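Long-range contact in uncharacterized protein (PDB 2PYQ), which is of unknown function but belongs to the DUF2853 family and folds as a small, all-helical single chain: residues 58-70 with 100-113. Residues are numbered along the deposited sequence; the frame is centred on the assembly and turned at random.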
loop_
_atom_site.group_PDB
_atom_site.type_symbol
_atom_site.label_atom_id
_atom_site.label_comp_id
_atom_site.label_asym_id
_atom_site.label_seq_id
_atom_site.Cartn_x
_atom_site.Cartn_y
_atom_site.Cartn_z
ATOM N N THR A 58 -3.765 2.301 -12.647
ATOM C CA THR A 58 -2.418 1.737 -12.713
ATOM C C THR A 58 -2.190 0.740 -11.587
ATOM O O THR A 58 -1.567 -0.301 -11.806
ATOM C CB THR A 58 -1.337 2.845 -12.711
ATOM O OG1 THR A 58 -1.461 3.603 -13.948
ATOM C CG2 THR A 58 0.080 2.250 -12.626
ATOM N N ILE A 59 -2.687 1.051 -10.385
ATOM C CA ILE A 59 -2.600 0.099 -9.245
ATOM C C ILE A 59 -3.411 -1.134 -9.601
ATOM O O ILE A 59 -2.950 -2.241 -9.390
ATOM C CB ILE A 59 -3.084 0.719 -7.928
ATOM C CG1 ILE A 59 -2.135 1.852 -7.484
ATOM C CG2 ILE A 59 -3.172 -0.330 -6.802
ATOM C CD1 ILE A 59 -2.670 2.692 -6.383
ATOM N N LYS A 60 -4.584 -0.955 -10.198
ATOM C CA LYS A 60 -5.414 -2.078 -10.609
ATOM C C LYS A 60 -4.713 -2.961 -11.638
ATOM O O LYS A 60 -4.646 -4.201 -11.469
ATOM C CB LYS A 60 -6.767 -1.596 -11.153
ATOM C CG LYS A 60 -7.678 -2.706 -11.629
ATOM C CD LYS A 60 -8.997 -2.166 -12.118
ATOM C CE LYS A 60 -9.719 -3.182 -12.987
ATOM N NZ LYS A 60 -11.016 -2.683 -13.517
ATOM N N LYS A 61 -4.183 -2.350 -12.691
ATOM C CA LYS A 61 -3.565 -3.134 -13.779
ATOM C C LYS A 61 -2.197 -3.689 -13.392
ATOM O O LYS A 61 -1.944 -4.869 -13.594
ATOM C CB LYS A 61 -3.519 -2.342 -15.126
ATOM C CG LYS A 61 -2.524 -1.242 -15.209
ATOM C CD LYS A 61 -2.650 -0.442 -16.496
ATOM C CE LYS A 61 -1.548 0.633 -16.586
ATOM N NZ LYS A 61 -1.771 1.548 -17.741
ATOM N N ASN A 62 -1.345 -2.863 -12.820
ATOM C CA ASN A 62 0.050 -3.268 -12.537
ATOM C C ASN A 62 0.245 -4.001 -11.230
ATOM O O ASN A 62 1.067 -4.907 -11.198
ATOM C CB ASN A 62 1.035 -2.088 -12.623
ATOM C CG ASN A 62 1.174 -1.545 -14.030
ATOM O OD1 ASN A 62 0.837 -2.214 -15.012
ATOM N ND2 ASN A 62 1.693 -0.332 -14.133
ATOM N N PHE A 63 -0.478 -3.637 -10.173
ATOM C CA PHE A 63 -0.319 -4.327 -8.890
ATOM C C PHE A 63 -1.339 -5.459 -8.697
ATOM O O PHE A 63 -0.958 -6.599 -8.540
ATOM C CB PHE A 63 -0.338 -3.352 -7.718
ATOM C CG PHE A 63 -0.121 -4.022 -6.397
ATOM C CD1 PHE A 63 1.139 -4.539 -6.068
ATOM C CD2 PHE A 63 -1.184 -4.185 -5.477
ATOM C CE1 PHE A 63 1.353 -5.194 -4.845
ATOM C CE2 PHE A 63 -0.965 -4.827 -4.259
ATOM C CZ PHE A 63 0.301 -5.350 -3.943
ATOM N N LEU A 64 -2.635 -5.150 -8.725
ATOM C CA LEU A 64 -3.665 -6.168 -8.467
ATOM C C LEU A 64 -3.689 -7.261 -9.497
ATOM O O LEU A 64 -3.659 -8.444 -9.146
ATOM C CB LEU A 64 -5.074 -5.550 -8.328
ATOM C CG LEU A 64 -5.249 -4.572 -7.158
ATOM C CD1 LEU A 64 -6.668 -4.045 -7.150
ATOM C CD2 LEU A 64 -4.901 -5.227 -5.817
HETATM N N MSE A 65 -3.656 -6.869 -10.745
HETATM C CA MSE A 65 -3.810 -7.810 -11.878
HETATM C C MSE A 65 -2.438 -8.464 -12.196
HETATM O O MSE A 65 -2.324 -9.640 -12.256
HETATM C CB MSE A 65 -4.443 -7.143 -13.104
HETATM C CG MSE A 65 -5.949 -7.063 -13.066
HETATM SE SE MSE A 65 -6.511 -5.663 -14.244
HETATM C CE MSE A 65 -7.951 -6.236 -14.853
ATOM N N LYS A 66 -1.430 -7.641 -12.414
ATOM C CA LYS A 66 -0.121 -8.161 -12.838
ATOM C C LYS A 66 0.654 -8.860 -11.714
ATOM O O LYS A 66 1.219 -9.932 -11.954
ATOM C CB LYS A 66 0.733 -7.060 -13.464
ATOM N N LYS A 67 0.707 -8.271 -10.519
ATOM C CA LYS A 67 1.508 -8.821 -9.410
ATOM C C LYS A 67 0.752 -9.787 -8.496
ATOM O O LYS A 67 1.226 -10.919 -8.267
ATOM C CB LYS A 67 2.187 -7.717 -8.605
ATOM C CG LYS A 67 3.138 -6.808 -9.442
ATOM C CD LYS A 67 4.258 -7.564 -10.187
ATOM C CE LYS A 67 5.161 -6.603 -10.957
ATOM N N LEU A 68 -0.409 -9.386 -7.970
ATOM C CA LEU A 68 -1.207 -10.282 -7.120
ATOM C C LEU A 68 -1.971 -11.318 -7.915
ATOM O O LEU A 68 -2.491 -12.258 -7.316
ATOM C CB LEU A 68 -2.131 -9.507 -6.183
ATOM C CG LEU A 68 -1.486 -8.473 -5.270
ATOM C CD1 LEU A 68 -2.562 -7.968 -4.309
ATOM C CD2 LEU A 68 -0.269 -8.980 -4.489
ATOM N N GLY A 69 -2.053 -11.176 -9.234
ATOM C CA GLY A 69 -2.714 -12.154 -10.095
ATOM C C GLY A 69 -4.221 -12.176 -10.107
ATOM O O GLY A 69 -4.827 -13.153 -10.524
ATOM N N LEU A 70 -4.851 -11.081 -9.679
ATOM C CA LEU A 70 -6.320 -11.007 -9.611
ATOM C C LEU A 70 -6.925 -10.708 -10.961
ATOM O O LEU A 70 -6.353 -9.971 -11.754
ATOM C CB LEU A 70 -6.755 -9.933 -8.613
ATOM C CG LEU A 70 -6.373 -10.196 -7.151
ATOM C CD1 LEU A 70 -6.435 -8.914 -6.343
ATOM C CD2 LEU A 70 -7.297 -11.241 -6.562
ATOM N N TYR A 100 -0.439 -0.874 -0.794
ATOM C CA TYR A 100 -0.166 -2.239 -1.309
ATOM C C TYR A 100 -0.362 -3.284 -0.217
ATOM O O TYR A 100 -0.946 -4.324 -0.473
ATOM C CB TYR A 100 1.216 -2.319 -1.973
ATOM C CG TYR A 100 1.287 -1.663 -3.359
ATOM C CD1 TYR A 100 0.319 -0.744 -3.816
ATOM C CD2 TYR A 100 2.395 -1.909 -4.192
ATOM C CE1 TYR A 100 0.393 -0.144 -5.063
ATOM C CE2 TYR A 100 2.502 -1.272 -5.468
ATOM C CZ TYR A 100 1.478 -0.410 -5.888
ATOM O OH TYR A 100 1.546 0.220 -7.135
ATOM N N TYR A 101 0.102 -3.009 0.991
ATOM C CA TYR A 101 -0.077 -3.899 2.127
ATOM C C TYR A 101 -1.572 -4.120 2.365
ATOM O O TYR A 101 -2.025 -5.245 2.500
ATOM C CB TYR A 101 0.573 -3.303 3.384
ATOM C CG TYR A 101 0.295 -4.069 4.662
ATOM C CD1 TYR A 101 -0.892 -3.848 5.399
ATOM C CD2 TYR A 101 1.188 -5.009 5.142
ATOM C CE1 TYR A 101 -1.171 -4.544 6.563
ATOM C CE2 TYR A 101 0.934 -5.712 6.322
ATOM C CZ TYR A 101 -0.253 -5.483 7.023
ATOM O OH TYR A 101 -0.495 -6.203 8.171
HETATM N N MSE A 102 -2.324 -3.017 2.419
HETATM C CA MSE A 102 -3.786 -3.106 2.682
HETATM C C MSE A 102 -4.509 -3.880 1.580
HETATM O O MSE A 102 -5.387 -4.672 1.895
HETATM C CB MSE A 102 -4.410 -1.724 2.916
HETATM C CG MSE A 102 -4.133 -1.176 4.301
HETATM SE SE MSE A 102 -5.278 0.376 4.656
HETATM C CE MSE A 102 -4.245 1.218 3.863
ATOM N N LEU A 103 -4.156 -3.659 0.329
ATOM C CA LEU A 103 -4.775 -4.402 -0.773
ATOM C C LEU A 103 -4.446 -5.904 -0.688
ATOM O O LEU A 103 -5.317 -6.750 -0.912
ATOM C CB LEU A 103 -4.354 -3.855 -2.128
ATOM C CG LEU A 103 -4.905 -2.453 -2.459
ATOM C CD1 LEU A 103 -4.188 -1.882 -3.642
ATOM C CD2 LEU A 103 -6.416 -2.521 -2.699
ATOM N N THR A 104 -3.188 -6.225 -0.397
ATOM C CA THR A 104 -2.769 -7.634 -0.238
ATOM C C THR A 104 -3.595 -8.350 0.855
ATOM O O THR A 104 -4.110 -9.481 0.625
ATOM C CB THR A 104 -1.248 -7.719 0.064
ATOM O OG1 THR A 104 -0.521 -7.092 -1.002
ATOM C CG2 THR A 104 -0.814 -9.155 0.168
ATOM N N LYS A 105 -3.706 -7.720 2.023
ATOM C CA LYS A 105 -4.623 -8.161 3.096
ATOM C C LYS A 105 -6.090 -8.295 2.654
ATOM O O LYS A 105 -6.704 -9.279 2.919
ATOM C CB LYS A 105 -4.536 -7.266 4.321
ATOM C CG LYS A 105 -3.316 -7.331 5.127
ATOM C CD LYS A 105 -2.897 -8.626 5.291
ATOM C CE LYS A 105 -2.563 -8.862 6.642
ATOM N NZ LYS A 105 -3.177 -10.164 7.051
ATOM N N HIS A 106 -6.584 -7.255 1.998
ATOM C CA HIS A 106 -8.000 -7.167 1.605
ATOM C C HIS A 106 -8.418 -8.284 0.680
ATOM O O HIS A 106 -9.494 -8.832 0.831
ATOM C CB HIS A 106 -8.256 -5.822 0.912
ATOM C CG HIS A 106 -9.636 -5.651 0.413
ATOM N ND1 HIS A 106 -10.670 -5.245 1.236
ATOM C CD2 HIS A 106 -10.162 -5.764 -0.832
ATOM C CE1 HIS A 106 -11.790 -5.180 0.509
ATOM N NE2 HIS A 106 -11.508 -5.496 -0.733
ATOM N N PHE A 107 -7.534 -8.655 -0.242
ATOM C CA PHE A 107 -7.765 -9.725 -1.182
ATOM C C PHE A 107 -7.216 -11.099 -0.728
ATOM O O PHE A 107 -7.333 -12.039 -1.473
ATOM C CB PHE A 107 -7.248 -9.353 -2.563
ATOM C CG PHE A 107 -8.028 -8.241 -3.232
ATOM C CD1 PHE A 107 -9.309 -8.458 -3.694
ATOM C CD2 PHE A 107 -7.470 -6.973 -3.386
ATOM C CE1 PHE A 107 -10.011 -7.452 -4.324
ATOM C CE2 PHE A 107 -8.162 -5.968 -4.007
ATOM C CZ PHE A 107 -9.446 -6.206 -4.469
ATOM N N GLY A 108 -6.646 -11.225 0.476
ATOM C CA GLY A 108 -6.144 -12.494 0.964
ATOM C C GLY A 108 -4.981 -13.087 0.178
ATOM O O GLY A 108 -4.830 -14.305 0.108
ATOM N N LYS A 109 -4.103 -12.214 -0.317
ATOM C CA LYS A 109 -2.980 -12.581 -1.191
ATOM C C LYS A 109 -1.607 -12.509 -0.520
ATOM O O LYS A 109 -0.607 -12.444 -1.198
ATOM C CB LYS A 109 -3.021 -11.689 -2.436
ATOM C CG LYS A 109 -4.170 -11.971 -3.390
ATOM C CD LYS A 109 -3.981 -13.298 -4.082
ATOM C CE LYS A 109 -4.993 -13.548 -5.144
ATOM N NZ LYS A 109 -4.662 -14.855 -5.780
ATOM N N GLU A 110 -1.576 -12.625 0.791
ATOM C CA GLU A 110 -0.321 -12.549 1.574
ATOM C C GLU A 110 0.714 -13.579 1.110
ATOM O O GLU A 110 1.888 -13.267 1.014
ATOM C CB GLU A 110 -0.547 -12.795 3.074
ATOM C CG GLU A 110 -1.429 -11.795 3.825
ATOM C CD GLU A 110 -2.929 -12.092 3.742
ATOM O OE1 GLU A 110 -3.383 -12.779 2.785
ATOM O OE2 GLU A 110 -3.672 -11.642 4.655
ATOM N N SER A 111 0.260 -14.796 0.830
ATOM C CA SER A 111 1.156 -15.896 0.447
ATOM C C SER A 111 1.937 -15.661 -0.859
ATOM O O SER A 111 2.967 -16.299 -1.037
ATOM C CB SER A 111 0.431 -17.246 0.410
ATOM O OG SER A 111 -0.426 -17.343 -0.700
ATOM N N VAL A 112 1.485 -14.768 -1.732
ATOM C CA VAL A 112 2.244 -14.456 -2.948
ATOM C C VAL A 112 3.628 -13.842 -2.645
ATOM O O VAL A 112 4.539 -13.982 -3.457
ATOM C CB VAL A 112 1.482 -13.555 -4.001
ATOM C CG1 VAL A 112 0.089 -14.122 -4.288
ATOM C CG2 VAL A 112 1.392 -12.115 -3.581
ATOM N N TYR A 113 3.754 -13.148 -1.521
ATOM C CA TYR A 113 5.037 -12.569 -1.082
ATOM C C TYR A 113 5.997 -13.602 -0.476
ATOM O O TYR A 113 7.182 -13.273 -0.279
ATOM C CB TYR A 113 4.816 -11.411 -0.096
ATOM C CG TYR A 113 4.370 -10.151 -0.751
ATOM C CD1 TYR A 113 5.303 -9.245 -1.252
ATOM C CD2 TYR A 113 3.004 -9.817 -0.854
ATOM C CE1 TYR A 113 4.932 -8.070 -1.857
ATOM C CE2 TYR A 113 2.612 -8.624 -1.462
ATOM C CZ TYR A 113 3.583 -7.748 -1.965
ATOM O OH TYR A 113 3.220 -6.551 -2.538
#
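The rings of F63 and Y100 lie face to face, centroids 3.9 Å apart and planes inclined by 16°. The two side chains run past each other in opposite directions, bringing CB of each over the partner's ring in a CH-pi contact. F63's other face is covered by L68 CG of its own segment, toward the rim, while T104 OG1 and Y113 OH meet its edge in the plane, Y113 OH lying 3.3 Å from F63 CE1. With CG anti to the backbone N (chi1 -178°), the F63 ring reaches across to helix 96-106. Farther along, F107 takes L70 CD1 over one face, 3.8 Å from the ring centroid, and CD2 of the preceding residue, H106, over the other; L64 CD2 approaches this ring obliquely. Beside the stack, I59 CG2 meets L103 CD1 at 3.7 Å and lies obliquely by Y100 CE1. Beyond the Schellman turn at G108, L68 CD2 touches V112 CG2, and K109, bent at chi2, lays CE 3.6 Å from L70 CD2. With an alanine in place of Y100 only CB would stay over F63; losing the stacked ring would probably open a gap beside I59 and free F63 to tilt. Segments 58-65 and 100-106 cross at -63°, and the residues following each extend the packing. No hydrogen bond or salt bridge spans the contact: T104 OG1 gives its proton to Y100 O (2.8 Å) within its own segment, so the fit rests on shape and ring stacking.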